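Local coordinates for protein 373aa long hypothetical citrate synthase (Sulfolobus tokodaii, PDB 1VGP) that is of unknown function but belongs to the citrate synthase family, a largely helical protein that pairs with a second subunit, at residues L74-L82 and I94-E105. Numbering follows the deposited sequence.
Sequences LPDFIIKFL and ILRTAVSLLGIE
The ring of Phe81 carries the CD1 methyl of Leu101 over one face, a CH-pi contact of 4.0 Å from CD1 of Leu101 to the centroid of the Phe81 ring and 26° off its normal. The methyl lies offset toward the rim, nearest CG and CD2, while the backbone oxygen of Ile94 sits at the ring edge, near its plane. This is a knob-into-hole fit within a nearly antiparallel helix pair, part of the mostly helical citrate synthase fold: the two helices, joined by a short connection, run at 157° with the axes of the two segments 9.7 Å apart at closest approach, and Phe81 enters a hole formed by Ile94, Thr97, Ala98 and Leu101. With CG anti to the backbone N (chi1 165°), the ring extends across to the facing helix, and its far end, CZ, comes 3.6 Å from CG2 of Thr97. Leu101 divides its methyls between two aromatics: CD1 serves Phe81, whereas CD2 approaches CE2 of Phe77 at 3.8 Å, the two side chains crossing at about a right angle.

CG2 of Ile78 rests on CB of Leu101, near the point where the backbones come closest, 6.2 Å between CA of Ile78 and CA of Ala98. Leu82 CD2 meets Ile94 CG2 at one end of the pair, and Pro75, the N-cap residue, touches Leu102 CD2 with its ring carbon CD at the other. The segment 94-105 also faces the second subunit, where Thr97 OG1, bonded to Asp93 O in its own chain, hydrogen-bonds Ser100 OG of that subunit, and Leu101 of that subunit packs on Phe81. At the Pro75 end, Glu105, bent at chi2, brings OE1 to 3.6 Å from CD2 of Phe77.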
ATOM      1  N   LEU A  74       4.642 -10.019  19.895  1.00 42.87           N
ATOM      2  CA  LEU A  74       4.518  -8.620  19.501  1.00 40.44           C
ATOM      3  C   LEU A  74       5.189  -7.703  20.523  1.00 41.33           C
ATOM      4  O   LEU A  74       5.128  -7.957  21.731  1.00 38.60           O
ATOM      5  CB  LEU A  74       3.042  -8.246  19.398  1.00 37.48           C
ATOM      6  CG  LEU A  74       2.120  -9.236  18.691  1.00 37.44           C
ATOM      7  CD1 LEU A  74       0.659  -8.874  18.979  1.00 37.11           C
ATOM      8  CD2 LEU A  74       2.395  -9.215  17.198  1.00 33.40           C
ATOM      9  N   PRO A  75       5.840  -6.618  20.059  1.00 43.03           N
ATOM     10  CA  PRO A  75       6.403  -5.656  21.018  1.00 42.68           C
ATOM     11  C   PRO A  75       5.319  -4.921  21.795  1.00 44.13           C
ATOM     12  O   PRO A  75       4.160  -4.875  21.377  1.00 46.90           O
ATOM     13  CB  PRO A  75       7.222  -4.710  20.143  1.00 41.35           C
ATOM     14  CG  PRO A  75       6.618  -4.824  18.800  1.00 42.15           C
ATOM     15  CD  PRO A  75       6.165  -6.252  18.668  1.00 42.25           C
ATOM     16  N   ASP A  76       5.698  -4.348  22.931  1.00 44.31           N
ATOM     17  CA  ASP A  76       4.720  -3.793  23.862  1.00 44.93           C
ATOM     18  C   ASP A  76       3.914  -2.655  23.250  1.00 43.77           C
ATOM     19  O   ASP A  76       2.723  -2.495  23.546  1.00 43.48           O
ATOM     20  CB  ASP A  76       5.416  -3.296  25.126  1.00 47.99           C
ATOM     21  CG  ASP A  76       6.417  -4.288  25.659  1.00 51.72           C
ATOM     22  OD1 ASP A  76       7.512  -4.387  25.061  1.00 54.48           O
ATOM     23  OD2 ASP A  76       6.106  -4.970  26.662  1.00 54.56           O
ATOM     24  N   PHE A  77       4.570  -1.859  22.412  1.00 42.50           N
ATOM     25  CA  PHE A  77       3.919  -0.711  21.819  1.00 41.72           C
ATOM     26  C   PHE A  77       2.700  -1.157  21.023  1.00 41.19           C
ATOM     27  O   PHE A  77       1.606  -0.623  21.208  1.00 39.81           O
ATOM     28  CB  PHE A  77       4.893   0.060  20.916  1.00 43.24           C
ATOM     29  CG  PHE A  77       4.414   1.437  20.542  1.00 45.18           C
ATOM     30  CD1 PHE A  77       3.915   2.302  21.513  1.00 46.74           C
ATOM     31  CD2 PHE A  77       4.451   1.864  19.222  1.00 45.69           C
ATOM     32  CE1 PHE A  77       3.456   3.579  21.171  1.00 49.03           C
ATOM     33  CE2 PHE A  77       3.996   3.135  18.869  1.00 48.00           C
ATOM     34  CZ  PHE A  77       3.496   3.996  19.846  1.00 48.66           C
ATOM     35  N   ILE A  78       2.870  -2.150  20.154  1.00 40.99           N
ATOM     36  CA  ILE A  78       1.748  -2.581  19.326  1.00 43.06           C
ATOM     37  C   ILE A  78       0.688  -3.335  20.146  1.00 41.04           C
ATOM     38  O   ILE A  78      -0.516  -3.220  19.881  1.00 40.89           O
ATOM     39  CB  ILE A  78       2.219  -3.442  18.078  1.00 44.94           C
ATOM     40  CG1 ILE A  78       2.266  -4.919  18.441  1.00 49.07           C
ATOM     41  CG2 ILE A  78       3.590  -2.979  17.572  1.00 42.93           C
ATOM     42  CD1 ILE A  78       1.127  -5.715  17.825  1.00 52.68           C
ATOM     43  N   ILE A  79       1.119  -4.074  21.163  1.00 39.60           N
ATOM     44  CA  ILE A  79       0.159  -4.674  22.099  1.00 39.24           C
ATOM     45  C   ILE A  79      -0.632  -3.594  22.839  1.00 38.70           C
ATOM     46  O   ILE A  79      -1.836  -3.733  23.077  1.00 37.36           O
ATOM     47  CB  ILE A  79       0.875  -5.590  23.119  1.00 38.94           C
ATOM     48  CG1 ILE A  79       1.104  -6.965  22.484  1.00 40.13           C
ATOM     49  CG2 ILE A  79       0.035  -5.750  24.373  1.00 34.37           C
ATOM     50  CD1 ILE A  79       2.082  -7.838  23.221  1.00 41.98           C
ATOM     51  N   LYS A  80       0.057  -2.511  23.186  1.00 38.51           N
ATOM     52  CA  LYS A  80      -0.568  -1.339  23.790  1.00 40.71           C
ATOM     53  C   LYS A  80      -1.600  -0.756  22.832  1.00 42.54           C
ATOM     54  O   LYS A  80      -2.712  -0.381  23.223  1.00 42.20           O
ATOM     55  CB  LYS A  80       0.518  -0.305  24.087  1.00 40.76           C
ATOM     56  CG  LYS A  80       0.071   0.914  24.854  1.00 41.27           C
ATOM     57  CD  LYS A  80       1.282   1.548  25.520  1.00 46.25           C
ATOM     58  CE  LYS A  80       1.046   3.010  25.910  1.00 48.91           C
ATOM     59  NZ  LYS A  80      -0.067   3.190  26.889  1.00 49.89           N
ATOM     60  N   PHE A  81      -1.206  -0.688  21.566  1.00 42.42           N
ATOM     61  CA  PHE A  81      -2.097  -0.272  20.496  1.00 41.08           C
ATOM     62  C   PHE A  81      -3.373  -1.102  20.505  1.00 39.42           C
ATOM     63  O   PHE A  81      -4.477  -0.560  20.426  1.00 36.07           O
ATOM     64  CB  PHE A  81      -1.391  -0.428  19.143  1.00 40.20           C
ATOM     65  CG  PHE A  81      -2.321  -0.379  17.963  1.00 39.49           C
ATOM     66  CD1 PHE A  81      -3.078   0.764  17.696  1.00 37.92           C
ATOM     67  CD2 PHE A  81      -2.434  -1.477  17.109  1.00 38.71           C
ATOM     68  CE1 PHE A  81      -3.932   0.814  16.599  1.00 35.81           C
ATOM     69  CE2 PHE A  81      -3.282  -1.435  16.013  1.00 37.70           C
ATOM     70  CZ  PHE A  81      -4.037  -0.285  15.755  1.00 38.36           C
ATOM     71  N   LEU A  82      -3.213  -2.419  20.597  1.00 39.44           N
ATOM     72  CA  LEU A  82      -4.338  -3.317  20.415  1.00 40.58           C
ATOM     73  C   LEU A  82      -5.385  -3.107  21.506  1.00 43.11           C
ATOM     74  O   LEU A  82      -6.575  -2.924  21.214  1.00 42.74           O
ATOM     75  CB  LEU A  82      -3.863  -4.771  20.402  1.00 38.33           C
ATOM     76  CG  LEU A  82      -3.037  -5.166  19.169  1.00 37.33           C
ATOM     77  CD1 LEU A  82      -2.617  -6.618  19.268  1.00 35.79           C
ATOM     78  CD2 LEU A  82      -3.853  -4.945  17.906  1.00 36.40           C
ATOM     79  N   ILE A  94      -6.932  -3.037  11.757  1.00 30.71           N
ATOM     80  CA  ILE A  94      -6.065  -3.341  12.882  1.00 31.60           C
ATOM     81  C   ILE A  94      -4.781  -3.954  12.342  1.00 32.40           C
ATOM     82  O   ILE A  94      -3.677  -3.532  12.694  1.00 34.43           O
ATOM     83  CB  ILE A  94      -6.737  -4.332  13.875  1.00 29.52           C
ATOM     84  CG1 ILE A  94      -7.912  -3.649  14.569  1.00 28.02           C
ATOM     85  CG2 ILE A  94      -5.729  -4.795  14.918  1.00 29.34           C
ATOM     86  CD1 ILE A  94      -7.537  -2.330  15.234  1.00 22.67           C
ATOM     87  N   LEU A  95      -4.944  -4.944  11.472  1.00 30.83           N
ATOM     88  CA  LEU A  95      -3.818  -5.683  10.931  1.00 30.77           C
ATOM     89  C   LEU A  95      -2.876  -4.752  10.154  1.00 30.53           C
ATOM     90  O   LEU A  95      -1.648  -4.820  10.289  1.00 31.64           O
ATOM     91  CB  LEU A  95      -4.336  -6.802  10.024  1.00 29.21           C
ATOM     92  CG  LEU A  95      -3.365  -7.947   9.716  1.00 28.63           C
ATOM     93  CD1 LEU A  95      -2.839  -8.545  11.017  1.00 26.63           C
ATOM     94  CD2 LEU A  95      -4.081  -9.008   8.893  1.00 29.33           C
ATOM     95  N   ARG A  96      -3.465  -3.884   9.344  1.00 28.78           N
ATOM     96  CA  ARG A  96      -2.719  -2.910   8.558  1.00 30.17           C
ATOM     97  C   ARG A  96      -1.857  -2.028   9.455  1.00 30.70           C
ATOM     98  O   ARG A  96      -0.653  -1.868   9.233  1.00 30.53           O
ATOM     99  CB  ARG A  96      -3.690  -2.031   7.770  1.00 30.42           C
ATOM    100  CG  ARG A  96      -3.035  -1.084   6.783  1.00 30.93           C
ATOM    101  CD  ARG A  96      -4.081  -0.162   6.190  1.00 32.45           C
ATOM    102  NE  ARG A  96      -4.720   0.628   7.229  1.00 34.09           N
ATOM    103  CZ  ARG A  96      -5.934   1.157   7.133  1.00 35.39           C
ATOM    104  NH1 ARG A  96      -6.679   0.930   6.064  1.00 36.14           N
ATOM    105  NH2 ARG A  96      -6.402   1.927   8.109  1.00 37.41           N
ATOM    106  N   THR A  97      -2.486  -1.453  10.470  1.00 31.85           N
ATOM    107  CA  THR A  97      -1.803  -0.552  11.372  1.00 32.06           C
ATOM    108  C   THR A  97      -0.707  -1.284  12.160  1.00 32.86           C
ATOM    109  O   THR A  97       0.425  -0.787  12.306  1.00 32.83           O
ATOM    110  CB  THR A  97      -2.818   0.089  12.342  1.00 32.34           C
ATOM    111  OG1 THR A  97      -3.931   0.589  11.595  1.00 30.07           O
ATOM    112  CG2 THR A  97      -2.189   1.243  13.104  1.00 33.13           C
ATOM    113  N   ALA A  98      -1.033  -2.471  12.662  1.00 30.46           N
ATOM    114  CA  ALA A  98      -0.092  -3.222  13.481  1.00 28.34           C
ATOM    115  C   ALA A  98       1.162  -3.560  12.678  1.00 30.01           C
ATOM    116  O   ALA A  98       2.284  -3.438  13.174  1.00 29.43           O
ATOM    117  CB  ALA A  98      -0.754  -4.478  13.995  1.00 28.41           C
ATOM    118  N   VAL A  99       0.977  -3.996  11.436  1.00 31.17           N
ATOM    119  CA  VAL A  99       2.120  -4.306  10.580  1.00 30.73           C
ATOM    120  C   VAL A  99       2.953  -3.042  10.347  1.00 30.48           C
ATOM    121  O   VAL A  99       4.180  -3.083  10.328  1.00 29.37           O
ATOM    122  CB  VAL A  99       1.650  -4.879   9.217  1.00 30.78           C
ATOM    123  CG1 VAL A  99       2.852  -5.122   8.298  1.00 25.31           C
ATOM    124  CG2 VAL A  99       0.871  -6.168   9.441  1.00 29.58           C
ATOM    125  N   SER A 100       2.269  -1.918  10.172  1.00 30.32           N
ATOM    126  CA  SER A 100       2.936  -0.637   9.999  1.00 30.41           C
ATOM    127  C   SER A 100       3.772  -0.310  11.235  1.00 31.08           C
ATOM    128  O   SER A 100       4.919   0.121  11.124  1.00 28.25           O
ATOM    129  CB  SER A 100       1.902   0.464   9.769  1.00 31.46           C
ATOM    130  OG  SER A 100       2.533   1.698   9.491  1.00 30.25           O
ATOM    131  N   LEU A 101       3.184  -0.516  12.413  1.00 32.31           N
ATOM    132  CA  LEU A 101       3.883  -0.283  13.673  1.00 31.12           C
ATOM    133  C   LEU A 101       5.064  -1.234  13.808  1.00 32.01           C
ATOM    134  O   LEU A 101       6.148  -0.845  14.248  1.00 33.85           O
ATOM    135  CB  LEU A 101       2.925  -0.466  14.854  1.00 29.69           C
ATOM    136  CG  LEU A 101       1.824   0.585  14.985  1.00 29.34           C
ATOM    137  CD1 LEU A 101       0.642   0.021  15.751  1.00 27.22           C
ATOM    138  CD2 LEU A 101       2.382   1.809  15.683  1.00 22.80           C
ATOM    139  N   LEU A 102       4.859  -2.486  13.420  1.00 32.32           N
ATOM    140  CA  LEU A 102       5.939  -3.457  13.464  1.00 32.90           C
ATOM    141  C   LEU A 102       7.148  -2.937  12.697  1.00 33.28           C
ATOM    142  O   LEU A 102       8.289  -3.130  13.120  1.00 34.74           O
ATOM    143  CB  LEU A 102       5.469  -4.791  12.886  1.00 33.18           C
ATOM    144  CG  LEU A 102       4.751  -5.700  13.891  1.00 35.39           C
ATOM    145  CD1 LEU A 102       4.251  -6.965  13.205  1.00 33.27           C
ATOM    146  CD2 LEU A 102       5.714  -6.057  15.014  1.00 32.78           C
ATOM    147  N   GLY A 103       6.893  -2.266  11.576  1.00 32.81           N
ATOM    148  CA  GLY A 103       7.971  -1.677  10.803  1.00 33.72           C
ATOM    149  C   GLY A 103       8.779  -0.663  11.592  1.00 34.26           C
ATOM    150  O   GLY A 103      10.009  -0.687  11.591  1.00 35.24           O
ATOM    151  N   ILE A 104       8.080   0.234  12.277  1.00 35.51           N
ATOM    152  CA  ILE A 104       8.730   1.212  13.137  1.00 37.30           C
ATOM    153  C   ILE A 104       9.582   0.565  14.226  1.00 39.25           C
ATOM    154  O   ILE A 104      10.713   0.991  14.474  1.00 40.46           O
ATOM    155  CB  ILE A 104       7.698   2.137  13.796  1.00 34.31           C
ATOM    156  CG1 ILE A 104       7.007   2.979  12.713  1.00 33.21           C
ATOM    157  CG2 ILE A 104       8.387   3.023  14.819  1.00 34.37           C
ATOM    158  CD1 ILE A 104       5.921   3.896  13.223  1.00 31.34           C
ATOM    159  N   GLU A 105       9.050  -0.467  14.869  1.00 42.01           N
ATOM    160  CA  GLU A 105       9.756  -1.101  15.979  1.00 45.79           C
ATOM    161  C   GLU A 105      10.936  -1.951  15.528  1.00 46.82           C
ATOM    162  O   GLU A 105      11.765  -2.344  16.345  1.00 49.60           O
ATOM    163  CB  GLU A 105       8.788  -1.946  16.806  1.00 45.38           C
ATOM    164  CG  GLU A 105       7.794  -1.117  17.603  1.00 50.54           C
ATOM    165  CD  GLU A 105       8.476  -0.067  18.468  1.00 54.46           C
ATOM    166  OE1 GLU A 105       7.924   1.045  18.616  1.00 56.47           O
ATOM    167  OE2 GLU A 105       9.572  -0.354  18.999  1.00 57.64           O
TER